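Local coordinates for protein epidermin leader peptide processing serine protease EpiP (Staphylococcus aureus subsp. aureus, PDB 3QFH) that probably cleaves the leader peptide from the epidermin precursor, as a subtilisin-like serine endopeptidase, at residues D104-I108 with T109-A113; I264-A267 with K268-S272; A409-L412 with L413-G417. All blocks are in the same frame, centred on the assembly; numbering follows the deposited sequence.

From the N terminus, helix 103-108 comes first, and contact 1 closes the turn by which the chain leaves it on the way to strand 126-130 of the parallel sheet; Ile108 joins it to helix 435-439 and strand 338-341. Contact 2 ends helix 254-269 and delivers the chain straight into strand 273-277 of that sheet. Contact 3 lies on helix 406-416, packed against helix 382-400 near the C-terminal end of the subtilase region. The three follow in series; none encloses or crosses another. Each is local, a helix end holding its own last turn. Contacts 1 and 3 have centres about 18 Å apart, contacts 1 and 2 about 31 Å.

Contact 1: D104-I108 with T109-A113; sequences DMNKI and TNNGA
The side chains of Asn106 and Asn111 cross at about a right angle, with their amide planes 45° apart. Asn111 OD1 rests against Asn106 CB at 3.5 Å, and Asn106 OD1 lies 3.4 Å from Asn111 CA; the two amides do not bond to each other. The nitrogen of Asn106 turns to the backbone, ND2 donating to Gln102 O one turn back, which fixes the rotation of the amide.

Asn111 N donates to Asn106 O at 2.8 Å, nearly straight at 161°, and Thr109 N adds a weak bond to the same oxygen. Thr109 OG1 donates to Met105 O at 2.7 Å, tilted out of the carbonyl plane, and accepts from Gly112 N at 2.9 Å. With chi1 at 62°, this hydroxyl sits between the backbone N and the carbonyl carbon, where it can serve both partners. Threonine suits this buried place because its methyl, CG2, also packs on Ile108 CG1 at 3.9 Å. A water links Lys107 O with Asn110 OD1.

Asn110 and Asn111 take positive phi, which asparagine tolerates well; so does Gly112, where a side chain would crowd the preceding carbonyl. On the helix side, Ile108 packs on Val435 of helix 435-439 and Pro341 of strand 338-341. The arrangement is a helix C-terminus leading into a type I' turn, Asn110 to Ala113, with an ST motif at Thr109.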
loop_
_atom_site.group_PDB
_atom_site.type_symbol
_atom_site.label_atom_id
_atom_site.label_comp_id
_atom_site.label_asym_id
_atom_site.label_seq_id
_atom_site.Cartn_x
_atom_site.Cartn_y
_atom_site.Cartn_z
ATOM N N ASP A 104 3.461 12.469 -15.716
ATOM C CA ASP A 104 3.669 11.117 -15.259
ATOM C C ASP A 104 2.709 10.113 -15.925
ATOM O O ASP A 104 3.104 9.002 -16.256
ATOM C CB ASP A 104 3.512 11.074 -13.727
ATOM C CG ASP A 104 2.143 11.588 -13.258
ATOM O OD1 ASP A 104 1.723 12.702 -13.696
ATOM O OD2 ASP A 104 1.506 10.887 -12.441
ATOM N N MET A 105 1.463 10.540 -16.142
ATOM C CA MET A 105 0.427 9.716 -16.734
ATOM C C MET A 105 0.670 9.661 -18.246
ATOM O O MET A 105 0.494 8.617 -18.890
ATOM C CB MET A 105 -0.957 10.304 -16.371
ATOM C CG MET A 105 -2.098 9.304 -16.350
ATOM S SD MET A 105 -1.795 7.926 -15.176
ATOM C CE MET A 105 -1.994 8.652 -13.560
ATOM N N ASN A 106 1.120 10.770 -18.823
ATOM C CA ASN A 106 1.459 10.766 -20.236
ATOM C C ASN A 106 2.627 9.838 -20.556
ATOM O O ASN A 106 2.610 9.138 -21.570
ATOM C CB ASN A 106 1.755 12.180 -20.759
ATOM C CG ASN A 106 0.489 12.938 -21.071
ATOM O OD1 ASN A 106 0.126 13.057 -22.230
ATOM N ND2 ASN A 106 -0.245 13.359 -20.041
ATOM N N LYS A 107 3.617 9.827 -19.671
ATOM C CA LYS A 107 4.816 9.033 -19.844
ATOM C C LYS A 107 4.502 7.533 -19.976
ATOM O O LYS A 107 5.064 6.848 -20.814
ATOM C CB LYS A 107 5.743 9.250 -18.636
ATOM C CG LYS A 107 7.133 8.724 -18.798
ATOM C CD LYS A 107 7.879 9.517 -19.865
ATOM C CE LYS A 107 9.280 8.973 -20.118
ATOM N NZ LYS A 107 9.267 7.671 -20.853
ATOM N N ILE A 108 3.584 7.048 -19.165
ATOM C CA ILE A 108 3.277 5.623 -19.144
ATOM C C ILE A 108 2.177 5.179 -20.107
ATOM O O ILE A 108 1.966 3.988 -20.262
ATOM C CB ILE A 108 2.971 5.152 -17.704
ATOM C CG1 ILE A 108 1.613 5.669 -17.205
ATOM C CG2 ILE A 108 4.100 5.580 -16.772
ATOM C CD1 ILE A 108 1.229 5.199 -15.800
ATOM N N THR A 109 1.506 6.121 -20.767
ATOM C CA THR A 109 0.392 5.798 -21.657
ATOM C C THR A 109 0.638 6.214 -23.105
ATOM O O THR A 109 -0.305 6.288 -23.887
ATOM C CB THR A 109 -0.893 6.523 -21.197
ATOM O OG1 THR A 109 -0.696 7.944 -21.260
ATOM C CG2 THR A 109 -1.275 6.122 -19.778
ATOM N N ASN A 110 1.890 6.466 -23.480
ATOM C CA ASN A 110 2.173 6.986 -24.824
ATOM C C ASN A 110 1.352 8.249 -25.081
ATOM O O ASN A 110 0.675 8.369 -26.096
ATOM C CB ASN A 110 1.904 5.938 -25.928
ATOM C CG ASN A 110 3.150 5.155 -26.333
ATOM O OD1 ASN A 110 4.095 4.983 -25.558
ATOM N ND2 ASN A 110 3.141 4.664 -27.560
ATOM N N ASN A 111 1.399 9.180 -24.139
ATOM C CA ASN A 111 0.670 10.445 -24.263
ATOM C C ASN A 111 -0.844 10.280 -24.395
ATOM O O ASN A 111 -1.508 11.016 -25.126
ATOM C CB ASN A 111 1.248 11.285 -25.407
ATOM C CG ASN A 111 2.700 11.704 -25.143
ATOM O OD1 ASN A 111 3.096 11.938 -24.000
ATOM N ND2 ASN A 111 3.484 11.802 -26.199
ATOM N N GLY A 112 -1.390 9.307 -23.675
ATOM C CA GLY A 112 -2.832 9.096 -23.686
ATOM C C GLY A 112 -3.337 8.113 -24.720
ATOM O O GLY A 112 -4.518 7.754 -24.688
ATOM N N ALA A 113 -2.468 7.668 -25.631
ATOM C CA ALA A 113 -2.885 6.695 -26.655
ATOM C C ALA A 113 -3.364 5.363 -26.067
ATOM O O ALA A 113 -4.213 4.718 -26.653
ATOM C CB ALA A 113 -1.770 6.445 -27.673
HETATM O O HOH W 1 4.663 4.841 -22.857
#

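Contact 2: I264-A267 with K268-S272; sequences INYA and KKKKS
Tyr266 lies alongside the aliphatic chain of Lys270, one helical turn on, both side chains pointing the same way. The nearest approach is CE2 of Tyr266 to CG of Lys270, 3.7 Å, and CD of Lys270 follows the ring to within 4.2 Å of CZ. Tyr266 CG stands opposite the backbone N (chi1 -179°), while the lysine bends at chi2 and chi3, keeping its methylenes by the ring. A tyrosine fits here because its far end is polar: OH is hydrogen-bonded to Asn225 of helix 213-225.

The methyl of Ala267 faces Ile220, Ala224 and Ile231, where a small residue lets helix 254-269 lie close to helix 213-225 and strand 230-233, and meets Ser272 CB at 4.1 Å. Its carbonyl O accepts from Ser272 N at 2.9 Å, the donor standing above the carbonyl plane, while Lys270 N, bonded mainly to Tyr266 O, adds a weak second bond. Ser272 OG is hydrogen-bonded to Asn228 O. With Lys271 at positive phi (73°), the bonds of Ser272 N to Ala267 O and of Lys271 N to Lys268 O (2.9 Å) make a Schellman motif, here ending helix 254-269 before strand 273-277 of the subtilisin-like parallel sheet.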
loop_
_atom_site.group_PDB
_atom_site.type_symbol
_atom_site.label_atom_id
_atom_site.label_comp_id
_atom_site.label_asym_id
_atom_site.label_seq_id
_atom_site.Cartn_x
_atom_site.Cartn_y
_atom_site.Cartn_z
ATOM N N ILE A 264 -0.928 -11.154 3.521
ATOM C CA ILE A 264 -0.461 -11.171 2.123
ATOM C C ILE A 264 -0.628 -12.575 1.467
ATOM O O ILE A 264 -1.118 -12.699 0.346
ATOM C CB ILE A 264 1.016 -10.674 2.056
ATOM C CG1 ILE A 264 1.056 -9.185 2.405
ATOM C CG2 ILE A 264 1.637 -10.900 0.666
ATOM C CD1 ILE A 264 2.436 -8.623 2.632
ATOM N N ASN A 265 -0.257 -13.618 2.187
ATOM C CA ASN A 265 -0.373 -14.984 1.661
ATOM C C ASN A 265 -1.831 -15.413 1.603
ATOM O O ASN A 265 -2.223 -16.192 0.731
ATOM C CB ASN A 265 0.487 -15.947 2.473
ATOM C CG ASN A 265 1.989 -15.658 2.329
ATOM O OD1 ASN A 265 2.413 -14.944 1.419
ATOM N ND2 ASN A 265 2.789 -16.234 3.207
ATOM N N TYR A 266 -2.630 -14.899 2.528
ATOM C CA TYR A 266 -4.060 -15.149 2.527
ATOM C C TYR A 266 -4.647 -14.526 1.245
ATOM O O TYR A 266 -5.416 -15.175 0.527
ATOM C CB TYR A 266 -4.714 -14.564 3.776
ATOM C CG TYR A 266 -6.214 -14.787 3.879
ATOM C CD1 TYR A 266 -6.735 -15.879 4.553
ATOM C CD2 TYR A 266 -7.104 -13.899 3.295
ATOM C CE1 TYR A 266 -8.109 -16.077 4.649
ATOM C CE2 TYR A 266 -8.458 -14.078 3.384
ATOM C CZ TYR A 266 -8.961 -15.166 4.058
ATOM O OH TYR A 266 -10.317 -15.329 4.131
ATOM N N ALA A 267 -4.263 -13.282 0.955
ATOM C CA ALA A 267 -4.734 -12.604 -0.257
ATOM C C ALA A 267 -4.361 -13.417 -1.472
ATOM O O ALA A 267 -5.181 -13.582 -2.359
ATOM C CB ALA A 267 -4.180 -11.177 -0.372
ATOM N N LYS A 268 -3.125 -13.926 -1.506
ATOM C CA LYS A 268 -2.659 -14.735 -2.640
ATOM C C LYS A 268 -3.529 -15.988 -2.812
ATOM O O LYS A 268 -3.905 -16.326 -3.919
ATOM C CB LYS A 268 -1.209 -15.150 -2.456
ATOM C CG LYS A 268 -0.641 -16.006 -3.602
ATOM C CD LYS A 268 0.686 -16.626 -3.168
ATOM C CE LYS A 268 1.228 -17.645 -4.173
ATOM N NZ LYS A 268 1.543 -17.007 -5.474
ATOM N N LYS A 269 -3.865 -16.647 -1.710
ATOM C CA LYS A 269 -4.714 -17.836 -1.759
ATOM C C LYS A 269 -6.099 -17.482 -2.325
ATOM O O LYS A 269 -6.709 -18.276 -2.995
ATOM C CB LYS A 269 -4.858 -18.458 -0.369
ATOM C CG LYS A 269 -5.681 -19.751 -0.364
ATOM C CD LYS A 269 -5.888 -20.319 1.048
ATOM C CE LYS A 269 -6.770 -19.399 1.890
ATOM N NZ LYS A 269 -7.188 -20.035 3.173
ATOM N N LYS A 270 -6.570 -16.277 -2.055
ATOM C CA LYS A 270 -7.851 -15.812 -2.563
ATOM C C LYS A 270 -7.759 -15.252 -3.986
ATOM O O LYS A 270 -8.742 -14.715 -4.490
ATOM C CB LYS A 270 -8.430 -14.725 -1.643
ATOM C CG LYS A 270 -8.548 -15.119 -0.178
ATOM C CD LYS A 270 -9.501 -16.263 0.081
ATOM C CE LYS A 270 -10.944 -15.826 0.057
ATOM N NZ LYS A 270 -11.784 -16.939 0.585
ATOM N N LYS A 271 -6.584 -15.346 -4.609
ATOM C CA LYS A 271 -6.364 -14.884 -5.979
ATOM C C LYS A 271 -6.321 -13.363 -6.085
ATOM O O LYS A 271 -6.835 -12.809 -7.060
ATOM C CB LYS A 271 -7.435 -15.418 -6.953
ATOM C CG LYS A 271 -7.676 -16.930 -6.903
ATOM C CD LYS A 271 -6.456 -17.711 -7.296
ATOM C CE LYS A 271 -6.757 -19.219 -7.336
ATOM N NZ LYS A 271 -5.570 -19.992 -7.759
ATOM N N SER A 272 -5.756 -12.695 -5.074
ATOM C CA SER A 272 -5.563 -11.258 -5.119
ATOM C C SER A 272 -4.065 -11.019 -5.157
ATOM O O SER A 272 -3.290 -11.806 -4.595
ATOM C CB SER A 272 -6.139 -10.537 -3.910
ATOM O OG SER A 272 -7.545 -10.639 -3.863
#

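Contact 3: A409-L412 with L413-G417; sequences AIEL and LYQHG. With SO4 (sulfate ion), chain M.
Between Ile410 and Tyr414 the contact is a CH-pi interaction. The methyl CG2 of Ile410 sits over one face of the phenol ring, 3.8 Å from its centroid, and is displaced toward the rim so that CE2 of Tyr414 is its closest ring atom, at 3.4 Å. The two side chains run side by side in the same direction. Ile410 owes this to its branching: with chi1 at -62°, CG1 swings beside the backbone N and CG2 is left on the side of the following turn. Tyr414 also stacks on the ring of His430, so an aromatic residue here serves both its own helix and the chain that follows.

Apolar packing seats the helix on helix 382-400. Ala409, on Ile397, and Leu413, on Val389 and Leu393, are buried there, with the partly exposed Leu412 at the margin on Tyr400; the short alanine and the branched leucines fit a helix-helix interface.

The backbone hydrogen bonds are the regular i to i+4 set. Tyr414 N gives to Ile410 O at 2.9 Å, and that same oxygen lies over one face of the Tyr414 ring, 3.4 Å from CG. His416 N reaches Leu412 O at 2.7 Å, and Gly417 N donates to Leu413 O at 2.9 Å as the chain leaves the helix; a side chain on Gly417 would run into that oxygen.

Polar groups occupy the exposed side. The carboxylate of Glu411 stands nearly perpendicular to the Tyr414 ring, with OE2 4.0 Å from CD2. Gln415 NE2 makes a weak bond of 3.4 Å to O1 of a sulfate ion. The chemistry thus implies a two-sided helix: leucines and alanine seat it on helix 382-400, while on the solvent side Gln415, weakly, and His430 from later in the sequence hold a sulfate, which may simply reflect the crystallisation liquor.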
loop_
_atom_site.group_PDB
_atom_site.type_symbol
_atom_site.label_atom_id
_atom_site.label_comp_id
_atom_site.label_asym_id
_atom_site.label_seq_id
_atom_site.Cartn_x
_atom_site.Cartn_y
_atom_site.Cartn_z
ATOM N N ALA A 409 -0.872 -12.171 -14.761
ATOM C CA ALA A 409 -0.938 -10.711 -14.937
ATOM C C ALA A 409 0.382 -10.095 -14.518
ATOM O O ALA A 409 0.906 -9.205 -15.181
ATOM C CB ALA A 409 -2.072 -10.111 -14.117
ATOM N N ILE A 410 0.912 -10.572 -13.401
ATOM C CA ILE A 410 2.199 -10.083 -12.898
ATOM C C ILE A 410 3.305 -10.382 -13.914
ATOM O O ILE A 410 4.091 -9.515 -14.219
ATOM C CB ILE A 410 2.546 -10.720 -11.556
ATOM C CG1 ILE A 410 1.494 -10.343 -10.518
ATOM C CG2 ILE A 410 3.926 -10.283 -11.083
ATOM C CD1 ILE A 410 1.605 -11.131 -9.220
ATOM N N GLU A 411 3.337 -11.601 -14.463
ATOM C CA GLU A 411 4.368 -11.960 -15.442
ATOM C C GLU A 411 4.238 -11.174 -16.737
ATOM O O GLU A 411 5.235 -10.828 -17.339
ATOM C CB GLU A 411 4.408 -13.477 -15.711
ATOM C CG GLU A 411 4.880 -14.250 -14.465
ATOM C CD GLU A 411 6.226 -13.708 -13.904
ATOM O OE1 GLU A 411 7.184 -13.552 -14.693
ATOM O OE2 GLU A 411 6.320 -13.440 -12.682
ATOM N N LEU A 412 3.012 -10.899 -17.164
ATOM C CA LEU A 412 2.799 -10.097 -18.353
ATOM C C LEU A 412 3.301 -8.657 -18.067
ATOM O O LEU A 412 4.031 -8.066 -18.878
ATOM C CB LEU A 412 1.326 -10.143 -18.766
ATOM C CG LEU A 412 0.983 -9.538 -20.130
ATOM C CD1 LEU A 412 -0.264 -10.204 -20.719
ATOM C CD2 LEU A 412 0.839 -8.006 -20.067
ATOM N N LEU A 413 2.959 -8.127 -16.896
ATOM C CA LEU A 413 3.428 -6.802 -16.499
ATOM C C LEU A 413 4.961 -6.759 -16.558
ATOM O O LEU A 413 5.547 -5.888 -17.192
ATOM C CB LEU A 413 2.926 -6.448 -15.084
ATOM C CG LEU A 413 3.429 -5.134 -14.476
ATOM C CD1 LEU A 413 2.782 -3.948 -15.156
ATOM C CD2 LEU A 413 3.182 -5.063 -12.975
ATOM N N TYR A 414 5.608 -7.733 -15.932
ATOM C CA TYR A 414 7.059 -7.737 -15.878
ATOM C C TYR A 414 7.788 -7.910 -17.206
ATOM O O TYR A 414 8.841 -7.301 -17.409
ATOM C CB TYR A 414 7.576 -8.813 -14.912
ATOM C CG TYR A 414 7.240 -8.595 -13.445
ATOM C CD1 TYR A 414 6.868 -7.336 -12.960
ATOM C CD2 TYR A 414 7.444 -9.621 -12.518
ATOM C CE1 TYR A 414 6.601 -7.132 -11.609
ATOM C CE2 TYR A 414 7.203 -9.419 -11.160
ATOM C CZ TYR A 414 6.785 -8.169 -10.716
ATOM O OH TYR A 414 6.529 -7.979 -9.387
ATOM N N GLN A 415 7.249 -8.754 -18.081
ATOM C CA GLN A 415 7.889 -9.079 -19.345
ATOM C C GLN A 415 7.456 -8.235 -20.520
ATOM O O GLN A 415 8.249 -8.029 -21.415
ATOM C CB GLN A 415 7.647 -10.557 -19.689
ATOM C CG GLN A 415 8.188 -11.528 -18.660
ATOM C CD GLN A 415 9.691 -11.404 -18.477
ATOM O OE1 GLN A 415 10.438 -11.194 -19.444
ATOM N NE2 GLN A 415 10.145 -11.539 -17.238
ATOM N N HIS A 416 6.204 -7.776 -20.533
ATOM C CA HIS A 416 5.693 -6.973 -21.653
ATOM C C HIS A 416 5.090 -5.638 -21.251
ATOM O O HIS A 416 4.631 -4.909 -22.107
ATOM C CB HIS A 416 4.619 -7.765 -22.426
ATOM C CG HIS A 416 5.082 -9.114 -22.868
ATOM N ND1 HIS A 416 5.749 -9.317 -24.058
ATOM C CD2 HIS A 416 5.019 -10.322 -22.257
ATOM C CE1 HIS A 416 6.053 -10.598 -24.172
ATOM N NE2 HIS A 416 5.625 -11.229 -23.093
ATOM N N GLY A 417 5.086 -5.318 -19.969
ATOM C CA GLY A 417 4.446 -4.090 -19.498
ATOM C C GLY A 417 5.384 -3.024 -18.975
ATOM O O GLY A 417 4.951 -2.117 -18.296
HETATM S S SO4 M . 13.779 -9.230 -17.642
HETATM O O1 SO4 M . 13.377 -10.545 -17.138
HETATM O O2 SO4 M . 15.092 -9.272 -18.271
HETATM O O3 SO4 M . 12.772 -8.761 -18.582
HETATM O O4 SO4 M . 13.843 -8.296 -16.517
#